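SAM-dependent O-methyltransferase (Thermotoga maritima, PDB 1O54) probably catalyses the S-adenosyl-L-methionine-dependent methylation of tRNA at adenosine 58, giving N(1)-methyladenosine, and works as a tetramer built of two dimers. Local coordinates at residues L27-D32 against Y76-S81; G23-L28 against E35-L40; D18-G23 against N56-K61. One frame throughout, in Å; residues are numbered along the deposited sequence.

Interaction 1. Residues L27-D32 against Y76-S81; sequences LLSFED and YILIPS
Leu27 and Ser29 each exchange two backbone hydrogen bonds with the opposing strand, and these four bonds join the antiparallel strands 25-30 and 74-78. In the first pair Leu27 N donates to Leu78 O at 2.8 Å, nearly straight at 172°. The return bond from Leu78 N to Leu27 O, also 2.8 Å, is bent to 140° at the hydrogen. In the second pair Ser29 N meets Tyr76 O at 2.9 Å, and Tyr76 N answers to Ser29 O at 2.8 Å. Leu28 and Ile77 form the non-hydrogen-bonded pair between them; there Leu28 CA brings its hydrogen to Tyr76 O at 3.4 Å, a second contact on a carbonyl already bonded to Ser29 N.

Apolar contacts line both faces of the pair. On one, Leu28 and Ile77 lie alongside each other, pointing the same way, with Leu28 CD2 3.9 Å from Ile77 CG1. On the other, Leu27 CB rests 4.1 Å from Leu78 CB, and Pro80 CD borders the same leucine. Leu78 turns CG away from its own carbonyl carbon (chi1 -56°), which carries CD1 diagonally to Ser29 CB, 3.9 Å away. Ser29 O sits at the edge of the Tyr76 ring, near its plane.

The polar ends find partners beyond the two strands: Ser29 OG probably bonds to Glu35 OE1 in one of the two conformers of that side chain, and Tyr76 OH bonds to the backbone oxygen of Arg272 of the second subunit. Arg233 of that subunit packs on Leu27 and Leu78, so the face they share is buried in part by the assembly.

These are the two middle strands of a four-stranded antiparallel sheet, order 35-39, 25-30, 74-78, 66-68, in the beta-rich N-terminal part; beyond it, Ser81 N-caps helix 82-87.

Interaction 2. Residues G23-L28 against E35-L40; sequences GDRVLL and EFLVDL
Val26 fits into the hollow between Val38 and Leu40 in the beta hairpin formed by strands 25-30 and 35-39. Its CG2 presses on Val38 CG2 at 3.5 Å and its CG1 on Leu40 CD1, also at 3.5 Å, both tighter than usual for carbon pairs. Val26 CG2 lies between its own backbone N and carbonyl carbon, and there it also meets Leu40 CD2 at 3.8 Å. Leu40 crosses Val26 at about a right angle, each of its methyls meeting one branch of the valine. Leu20 covers Val26 and Leu40, while Leu46 of strand 45-48 packs over Val38 and Leu28, adding to this apolar face.

On the opposite face the relief is set by longer side chains. Arg25 folds at its third torsion (chi3 55°), bringing the guanidinium against Leu37, the two side chains crossing at about a right angle: NH2 lies 3.6 Å from the bump made by Leu37 CD2. Asp39 runs alongside the arginine, its carboxylate plane turned 50° from the guanidinium. Its OD1 stands 3.7 Å from Arg25 NE and well out of the guanidinium plane, a long salt bridge in which no N-H points at the oxygen. The stronger partner of the arginine is Glu85 of helix 82-87, held through NH1. With an alanine here, Glu85 and Asp39 would probably be left without their positive mate, and Leu37 CD2 would lose its contact with the guanidinium.

Between the two faces the backbones keep strict antiparallel register. Val26 and Val38 form one hydrogen-bonded pair, Leu28 and Phe36 the next, and the Phe36 ring reaches Leu28 O with CD2 at 3.8 Å. At the far end Leu40 N bonds to Asp24 O, and Leu40 CB packs 3.4 Å from that oxygen. The pairing finishes where Gly23 N donates to Leu40 O at 2.6 Å, with 162° at the hydrogen.

Interaction 3. Residues D18-G23 against N56-K61; sequences DTLKPG and NEVFEK
The Phe59 ring meets the loop 18-23 mainly by its CE2 corner: Lys21 C lies in the ring plane at the edge, 3.6 Å from CE2, and Leu20 O also stands at the edge. Pro22 comes in obliquely, its N 3.3 Å and its CD 3.4 Å from Phe59 CE2, so the proline ring leans across that corner of the phenyl group. Phe59 belongs to a type I beta turn, Val58 to Lys61, that overlaps a short, weakly bonded helix; the loop facing it leads into strand 25-30. The phenylalanine's CG is anti to its carbonyl carbon (chi1 -61°), an orientation that brings the ring toward the loop. Lys42 touches both Phe59 and Pro22, extending this patch.

Next to the ring, Leu20 directs its side chain at the turn. Its CD1 meets Val58 CG1 at 3.6 Å, the two side chains crossing at about a right angle, and lies equally close, 3.6 Å, to Val58 O. Val58 presents CG1 by setting it anti to its own N (chi1 178°). Leu20 is buried, with Ile77 of strand 74-78 and Ile79 among its neighbours, so this residue joins the loop to the apolar side of the sheet's inner strands.

No direct hydrogen bond joins loop and turn. Water links the backbones instead. A bridge between Leu20 O and Phe59 O is less certain, its link to Leu20 O being unusually short. The firmer one runs through a water that accepts from Leu20 N at 2.9 Å and donates to Lys61 O at 3.2 Å.

Interactions 1 and 2 meet on strand 25-30, which pairs with strand 74-78 along one edge and strand 35-39 along the other; their centres lie about 8 Å apart. Pro80 CG, 3.5 Å from Leu37 CD2, touches across from one to the other. The centre of interaction 3 lies about 10 Å from that of interaction 2 and about 14 Å from that of interaction 1. Leu20 ties it to both, through CD2 to Val26 CG1 at 3.7 Å and CD1 to Ile77 CG2 at 3.8 Å. All three belong to the N-terminal beta-rich part, away from Glu144, Asp172 and Asp188, the predicted S-adenosyl-L-methionine-binding residues.

Interaction 1. Residues L27-D32 against Y76-S81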
loop_
_atom_site.group_PDB
_atom_site.type_symbol
_atom_site.label_atom_id
_atom_site.label_comp_id
_atom_site.label_asym_id
_atom_site.label_seq_id
_atom_site.Cartn_x
_atom_site.Cartn_y
_atom_site.Cartn_z
ATOM N N LEU A 27 20.971 22.285 -12.067
ATOM C CA LEU A 27 20.729 21.637 -10.816
ATOM C C LEU A 27 22.068 21.186 -10.271
ATOM O O LEU A 27 22.770 20.407 -10.926
ATOM C CB LEU A 27 19.831 20.433 -11.031
ATOM C CG LEU A 27 19.565 19.575 -9.810
ATOM C CD1 LEU A 27 18.870 20.361 -8.752
ATOM C CD2 LEU A 27 18.731 18.413 -10.227
ATOM N N LEU A 28 22.446 21.693 -9.099
ATOM C CA LEU A 28 23.694 21.300 -8.464
ATOM C C LEU A 28 23.400 20.276 -7.357
ATOM O O LEU A 28 22.635 20.571 -6.427
ATOM C CB LEU A 28 24.408 22.517 -7.883
ATOM C CG LEU A 28 24.585 23.660 -8.883
ATOM C CD1 LEU A 28 25.224 24.880 -8.244
ATOM C CD2 LEU A 28 25.403 23.198 -10.098
ATOM N N SER A 29 24.006 19.096 -7.452
ATOM C CA SER A 29 23.645 17.976 -6.585
ATOM C C SER A 29 24.846 17.537 -5.745
ATOM O O SER A 29 25.902 17.244 -6.289
ATOM C CB SER A 29 23.137 16.834 -7.455
ATOM O OG SER A 29 22.732 15.738 -6.666
ATOM N N PHE A 30 24.682 17.475 -4.418
ATOM C CA PHE A 30 25.787 17.204 -3.495
ATOM C C PHE A 30 25.715 15.835 -2.790
ATOM O O PHE A 30 24.668 15.206 -2.769
ATOM C CB PHE A 30 25.885 18.376 -2.509
ATOM C CG PHE A 30 26.395 19.629 -3.162
ATOM C CD1 PHE A 30 25.520 20.495 -3.800
ATOM C CD2 PHE A 30 27.754 19.899 -3.206
ATOM C CE1 PHE A 30 25.997 21.615 -4.464
ATOM C CE2 PHE A 30 28.229 21.007 -3.870
ATOM C CZ PHE A 30 27.334 21.867 -4.496
ATOM N N GLU A 31 26.848 15.400 -2.220
ATOM C CA GLU A 31 26.972 14.083 -1.550
ATOM C C GLU A 31 25.907 13.826 -0.475
ATOM O O GLU A 31 25.414 12.696 -0.352
ATOM C CB GLU A 31 28.367 13.893 -0.928
ATOM C CG GLU A 31 29.544 13.841 -1.910
ATOM C CD GLU A 31 30.904 13.733 -1.218
ATOM O OE1 GLU A 31 31.071 14.284 -0.095
ATOM O OE2 GLU A 31 31.829 13.107 -1.794
ATOM N N ASP A 32 25.538 14.857 0.287
ATOM C CA ASP A 32 24.509 14.719 1.340
ATOM C C ASP A 32 23.093 14.825 0.769
ATOM O O ASP A 32 22.112 15.031 1.510
ATOM C CB ASP A 32 24.732 15.756 2.462
ATOM C CG ASP A 32 24.372 17.171 2.041
ATOM O OD1 ASP A 32 24.220 17.421 0.827
ATOM O OD2 ASP A 32 24.219 18.106 2.851
ATOM N N TYR A 76 27.807 17.955 -8.210
ATOM C CA TYR A 76 27.757 17.713 -9.646
ATOM C C TYR A 76 26.770 18.652 -10.327
ATOM O O TYR A 76 25.696 18.931 -9.800
ATOM C CB TYR A 76 27.334 16.267 -9.878
ATOM C CG TYR A 76 28.411 15.302 -9.515
ATOM C CD1 TYR A 76 28.437 14.699 -8.263
ATOM C CD2 TYR A 76 29.405 14.976 -10.428
ATOM C CE1 TYR A 76 29.432 13.784 -7.943
ATOM C CE2 TYR A 76 30.407 14.080 -10.113
ATOM C CZ TYR A 76 30.415 13.488 -8.863
ATOM O OH TYR A 76 31.410 12.585 -8.564
ATOM N N ILE A 77 27.108 19.086 -11.544
ATOM C CA ILE A 77 26.241 19.965 -12.347
ATOM C C ILE A 77 25.357 19.093 -13.201
ATOM O O ILE A 77 25.847 18.193 -13.918
ATOM C CB ILE A 77 27.121 20.853 -13.280
ATOM C CG1 ILE A 77 28.075 21.737 -12.469
ATOM C CG2 ILE A 77 26.247 21.704 -14.197
ATOM C CD1 ILE A 77 29.334 22.159 -13.262
ATOM N N LEU A 78 24.046 19.344 -13.120
ATOM C CA LEU A 78 23.040 18.577 -13.836
ATOM C C LEU A 78 22.072 19.527 -14.530
ATOM O O LEU A 78 21.948 20.695 -14.145
ATOM C CB LEU A 78 22.261 17.639 -12.888
ATOM C CG LEU A 78 23.116 16.650 -12.069
ATOM C CD1 LEU A 78 22.272 15.895 -11.095
ATOM C CD2 LEU A 78 23.900 15.658 -12.954
ATOM N N ILE A 79 21.403 18.998 -15.545
ATOM C CA ILE A 79 20.350 19.705 -16.223
ATOM C C ILE A 79 19.084 19.223 -15.509
ATOM O O ILE A 79 18.817 18.035 -15.459
ATOM C CB ILE A 79 20.266 19.339 -17.714
ATOM C CG1 ILE A 79 21.560 19.715 -18.463
ATOM C CG2 ILE A 79 19.074 20.054 -18.348
ATOM C CD1 ILE A 79 21.970 21.132 -18.339
ATOM N N PRO A 80 18.306 20.122 -14.945
ATOM C CA PRO A 80 17.075 19.704 -14.264
ATOM C C PRO A 80 16.079 19.055 -15.208
ATOM O O PRO A 80 15.937 19.460 -16.377
ATOM C CB PRO A 80 16.479 21.015 -13.721
ATOM C CG PRO A 80 17.331 22.087 -14.165
ATOM C CD PRO A 80 18.474 21.564 -14.966
ATOM N N SER A 81 15.400 18.060 -14.680
ATOM C CA SER A 81 14.280 17.431 -15.395
ATOM C C SER A 81 13.023 18.253 -15.126
ATOM O O SER A 81 12.979 19.106 -14.236
ATOM C CB SER A 81 14.058 15.992 -14.927
ATOM O OG SER A 81 13.750 15.959 -13.539
#

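Interaction 2. Residues G23-L28 against E35-L40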
loop_
_atom_site.group_PDB
_atom_site.type_symbol
_atom_site.label_atom_id
_atom_site.label_comp_id
_atom_site.label_asym_id
_atom_site.label_seq_id
_atom_site.Cartn_x
_atom_site.Cartn_y
_atom_site.Cartn_z
ATOM N N GLY A 23 21.652 32.352 -18.131
ATOM C CA GLY A 23 20.208 32.266 -18.102
ATOM C C GLY A 23 19.690 30.852 -18.102
ATOM O O GLY A 23 18.498 30.644 -17.919
ATOM N N ASP A 24 20.557 29.862 -18.311
ATOM C CA ASP A 24 20.115 28.465 -18.251
ATOM C C ASP A 24 19.832 28.056 -16.805
ATOM O O ASP A 24 20.436 28.555 -15.890
ATOM C CB ASP A 24 21.189 27.520 -18.815
ATOM C CG ASP A 24 21.231 27.492 -20.345
ATOM O OD1 ASP A 24 20.350 28.077 -21.015
ATOM O OD2 ASP A 24 22.140 26.865 -20.956
ATOM N N ARG A 25 18.912 27.124 -16.623
ATOM C CA ARG A 25 18.705 26.513 -15.307
ATOM C C ARG A 25 19.640 25.312 -15.117
ATOM O O ARG A 25 19.830 24.517 -16.022
ATOM C CB ARG A 25 17.246 26.078 -15.172
ATOM C CG ARG A 25 16.283 27.208 -15.523
ATOM C CD ARG A 25 14.960 27.161 -14.801
ATOM N NE ARG A 25 15.142 27.104 -13.345
ATOM C CZ ARG A 25 14.136 27.150 -12.477
ATOM N NH1 ARG A 25 12.878 27.275 -12.908
ATOM N NH2 ARG A 25 14.380 27.069 -11.176
ATOM N N VAL A 26 20.258 25.217 -13.955
ATOM C CA VAL A 26 21.089 24.073 -13.620
ATOM C C VAL A 26 20.652 23.537 -12.283
ATOM O O VAL A 26 20.093 24.268 -11.443
ATOM C CB VAL A 26 22.595 24.437 -13.499
ATOM C CG1 VAL A 26 23.136 24.812 -14.834
ATOM C CG2 VAL A 26 22.794 25.531 -12.512
ATOM N N LEU A 27 20.971 22.285 -12.067
ATOM C CA LEU A 27 20.729 21.637 -10.816
ATOM C C LEU A 27 22.068 21.186 -10.271
ATOM O O LEU A 27 22.770 20.407 -10.926
ATOM C CB LEU A 27 19.831 20.433 -11.031
ATOM C CG LEU A 27 19.565 19.575 -9.810
ATOM C CD1 LEU A 27 18.870 20.361 -8.752
ATOM C CD2 LEU A 27 18.731 18.413 -10.227
ATOM N N LEU A 28 22.446 21.693 -9.099
ATOM C CA LEU A 28 23.694 21.300 -8.464
ATOM C C LEU A 28 23.400 20.276 -7.357
ATOM O O LEU A 28 22.635 20.571 -6.427
ATOM C CB LEU A 28 24.408 22.517 -7.883
ATOM C CG LEU A 28 24.585 23.660 -8.883
ATOM C CD1 LEU A 28 25.224 24.880 -8.244
ATOM C CD2 LEU A 28 25.403 23.198 -10.098
ATOM N N GLU A 35 20.095 19.465 -3.083
ATOM C CA GLU A 35 20.107 19.873 -4.479
ATOM C C GLU A 35 19.668 21.334 -4.607
ATOM O O GLU A 35 18.770 21.787 -3.891
ATOM C CB GLU A 35 19.186 18.985 -5.323
ATOM C CG GLU A 35 19.002 17.550 -4.837
ATOM C CD GLU A 35 19.798 16.516 -5.621
ATOM O OE1 GLU A 35 20.677 15.862 -5.023
ATOM O OE2 GLU A 35 19.532 16.327 -6.823
ATOM N N PHE A 36 20.310 22.077 -5.493
ATOM C CA PHE A 36 20.011 23.494 -5.651
ATOM C C PHE A 36 19.702 23.771 -7.097
ATOM O O PHE A 36 20.562 23.527 -7.946
ATOM C CB PHE A 36 21.206 24.329 -5.215
ATOM C CG PHE A 36 21.679 24.015 -3.845
ATOM C CD1 PHE A 36 21.045 24.569 -2.741
ATOM C CD2 PHE A 36 22.758 23.193 -3.648
ATOM C CE1 PHE A 36 21.480 24.280 -1.461
ATOM C CE2 PHE A 36 23.193 22.888 -2.382
ATOM C CZ PHE A 36 22.552 23.435 -1.278
ATOM N N LEU A 37 18.483 24.240 -7.369
ATOM C CA LEU A 37 18.053 24.601 -8.707
ATOM C C LEU A 37 18.228 26.095 -8.834
ATOM O O LEU A 37 17.611 26.866 -8.074
ATOM C CB LEU A 37 16.581 24.210 -8.938
ATOM C CG LEU A 37 16.279 23.385 -10.188
ATOM C CD1 LEU A 37 14.859 22.881 -10.134
ATOM C CD2 LEU A 37 16.483 24.177 -11.456
ATOM N N VAL A 38 19.074 26.513 -9.771
ATOM C CA VAL A 38 19.386 27.930 -9.933
ATOM C C VAL A 38 19.487 28.366 -11.384
ATOM O O VAL A 38 19.788 27.567 -12.284
ATOM C CB VAL A 38 20.698 28.279 -9.226
ATOM C CG1 VAL A 38 20.608 27.950 -7.764
ATOM C CG2 VAL A 38 21.864 27.533 -9.844
ATOM N N ASP A 39 19.237 29.653 -11.588
ATOM C CA ASP A 39 19.458 30.313 -12.868
ATOM C C ASP A 39 20.919 30.703 -12.948
ATOM O O ASP A 39 21.436 31.387 -12.059
ATOM C CB ASP A 39 18.615 31.582 -12.980
ATOM C CG ASP A 39 17.175 31.337 -12.644
ATOM O OD1 ASP A 39 16.562 30.467 -13.298
ATOM O OD2 ASP A 39 16.591 31.965 -11.724
ATOM N N LEU A 40 21.580 30.294 -14.020
ATOM C CA LEU A 40 22.972 30.640 -14.225
ATOM C C LEU A 40 23.094 32.084 -14.672
ATOM O O LEU A 40 22.521 32.490 -15.666
ATOM C CB LEU A 40 23.609 29.745 -15.285
ATOM C CG LEU A 40 24.022 28.350 -14.848
ATOM C CD1 LEU A 40 24.698 27.699 -16.046
ATOM C CD2 LEU A 40 24.988 28.412 -13.645
#

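Interaction 3. Residues D18-G23 against N56-K61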
loop_
_atom_site.group_PDB
_atom_site.type_symbol
_atom_site.label_atom_id
_atom_site.label_comp_id
_atom_site.label_asym_id
_atom_site.label_seq_id
_atom_site.Cartn_x
_atom_site.Cartn_y
_atom_site.Cartn_z
ATOM N N ASP A 18 22.709 20.869 -24.606
ATOM C CA ASP A 18 22.893 20.922 -23.144
ATOM C C ASP A 18 24.022 21.863 -22.700
ATOM O O ASP A 18 24.338 21.912 -21.522
ATOM C CB ASP A 18 23.259 19.549 -22.610
ATOM C CG ASP A 18 22.090 18.581 -22.557
ATOM O OD1 ASP A 18 20.946 18.966 -22.885
ATOM O OD2 ASP A 18 22.291 17.408 -22.178
ATOM N N THR A 19 24.637 22.577 -23.633
ATOM C CA THR A 19 25.703 23.537 -23.313
ATOM C C THR A 19 25.218 24.591 -22.313
ATOM O O THR A 19 24.133 25.145 -22.493
ATOM C CB THR A 19 26.157 24.208 -24.605
ATOM O OG1 THR A 19 26.730 23.219 -25.470
ATOM C CG2 THR A 19 27.289 25.217 -24.342
ATOM N N LEU A 20 25.989 24.848 -21.257
ATOM C CA LEU A 20 25.537 25.767 -20.211
ATOM C C LEU A 20 25.850 27.195 -20.615
ATOM O O LEU A 20 26.983 27.521 -20.987
ATOM C CB LEU A 20 26.209 25.461 -18.876
ATOM C CG LEU A 20 26.036 24.009 -18.420
ATOM C CD1 LEU A 20 26.940 23.754 -17.261
ATOM C CD2 LEU A 20 24.597 23.723 -18.074
ATOM N N LYS A 21 24.832 28.042 -20.575
ATOM C CA LYS A 21 25.028 29.455 -20.864
ATOM C C LYS A 21 24.228 30.345 -19.919
ATOM O O LYS A 21 23.346 29.864 -19.190
ATOM C CB LYS A 21 24.704 29.752 -22.321
ATOM C CG LYS A 21 23.322 29.466 -22.725
ATOM C CD LYS A 21 23.285 28.772 -24.080
ATOM C CE LYS A 21 21.869 28.276 -24.390
ATOM N NZ LYS A 21 21.497 26.985 -23.677
ATOM N N PRO A 22 24.583 31.622 -19.882
ATOM C CA PRO A 22 23.843 32.589 -19.085
ATOM C C PRO A 22 22.340 32.444 -19.266
ATOM O O PRO A 22 21.834 32.369 -20.386
ATOM C CB PRO A 22 24.381 33.923 -19.588
ATOM C CG PRO A 22 25.805 33.620 -19.896
ATOM C CD PRO A 22 25.769 32.245 -20.522
ATOM N N GLY A 23 21.652 32.352 -18.131
ATOM C CA GLY A 23 20.208 32.266 -18.102
ATOM C C GLY A 23 19.690 30.852 -18.102
ATOM O O GLY A 23 18.498 30.644 -17.919
ATOM N N ASN A 56 30.226 31.379 -11.924
ATOM C CA ASN A 56 31.206 31.555 -13.014
ATOM C C ASN A 56 31.926 30.266 -13.412
ATOM O O ASN A 56 32.164 30.022 -14.600
ATOM C CB ASN A 56 32.241 32.630 -12.660
ATOM C CG ASN A 56 31.704 34.025 -12.863
ATOM O OD1 ASN A 56 30.728 34.218 -13.586
ATOM N ND2 ASN A 56 32.346 35.011 -12.233
ATOM N N GLU A 57 32.250 29.441 -12.420
ATOM C CA GLU A 57 32.890 28.141 -12.657
ATOM C C GLU A 57 32.037 27.216 -13.487
ATOM O O GLU A 57 32.553 26.430 -14.268
ATOM C CB GLU A 57 33.213 27.430 -11.335
ATOM C CG GLU A 57 34.174 28.174 -10.422
ATOM C CD GLU A 57 34.704 27.292 -9.293
ATOM O OE1 GLU A 57 35.102 26.139 -9.574
ATOM O OE2 GLU A 57 34.742 27.750 -8.129
ATOM N N VAL A 58 30.718 27.280 -13.293
ATOM C CA VAL A 58 29.817 26.424 -14.010
ATOM C C VAL A 58 29.903 26.644 -15.517
ATOM O O VAL A 58 29.815 25.682 -16.274
ATOM C CB VAL A 58 28.352 26.578 -13.512
ATOM C CG1 VAL A 58 27.440 25.719 -14.320
ATOM C CG2 VAL A 58 28.277 26.213 -12.029
ATOM N N PHE A 59 30.111 27.894 -15.948
ATOM C CA PHE A 59 30.234 28.171 -17.387
ATOM C C PHE A 59 31.469 27.498 -18.019
ATOM O O PHE A 59 31.530 27.344 -19.246
ATOM C CB PHE A 59 30.299 29.661 -17.679
ATOM C CG PHE A 59 29.085 30.421 -17.248
ATOM C CD1 PHE A 59 29.150 31.295 -16.188
ATOM C CD2 PHE A 59 27.878 30.256 -17.897
ATOM C CE1 PHE A 59 28.024 32.015 -15.774
ATOM C CE2 PHE A 59 26.734 30.970 -17.474
ATOM C CZ PHE A 59 26.829 31.862 -16.417
ATOM N N GLU A 60 32.431 27.113 -17.193
ATOM C CA GLU A 60 33.654 26.433 -17.680
ATOM C C GLU A 60 33.613 24.934 -17.499
ATOM O O GLU A 60 34.660 24.269 -17.613
ATOM C CB GLU A 60 34.856 26.949 -16.931
ATOM C CG GLU A 60 34.910 28.448 -16.785
ATOM C CD GLU A 60 34.925 29.158 -18.131
ATOM O OE1 GLU A 60 34.647 28.540 -19.189
ATOM O OE2 GLU A 60 35.198 30.336 -18.109
ATOM N N LYS A 61 32.421 24.425 -17.170
ATOM C CA LYS A 61 32.202 23.008 -16.932
ATOM C C LYS A 61 31.056 22.584 -17.836
ATOM O O LYS A 61 30.767 23.254 -18.837
ATOM C CB LYS A 61 31.888 22.773 -15.449
ATOM C CG LYS A 61 32.939 23.311 -14.470
ATOM C CD LYS A 61 33.879 22.245 -13.970
ATOM C CE LYS A 61 34.639 22.685 -12.711
ATOM N NZ LYS A 61 35.143 21.487 -11.973
HETATM O O HOH W 1 28.405 23.353 -21.016
HETATM O O HOH W 2 29.335 27.101 -21.663
#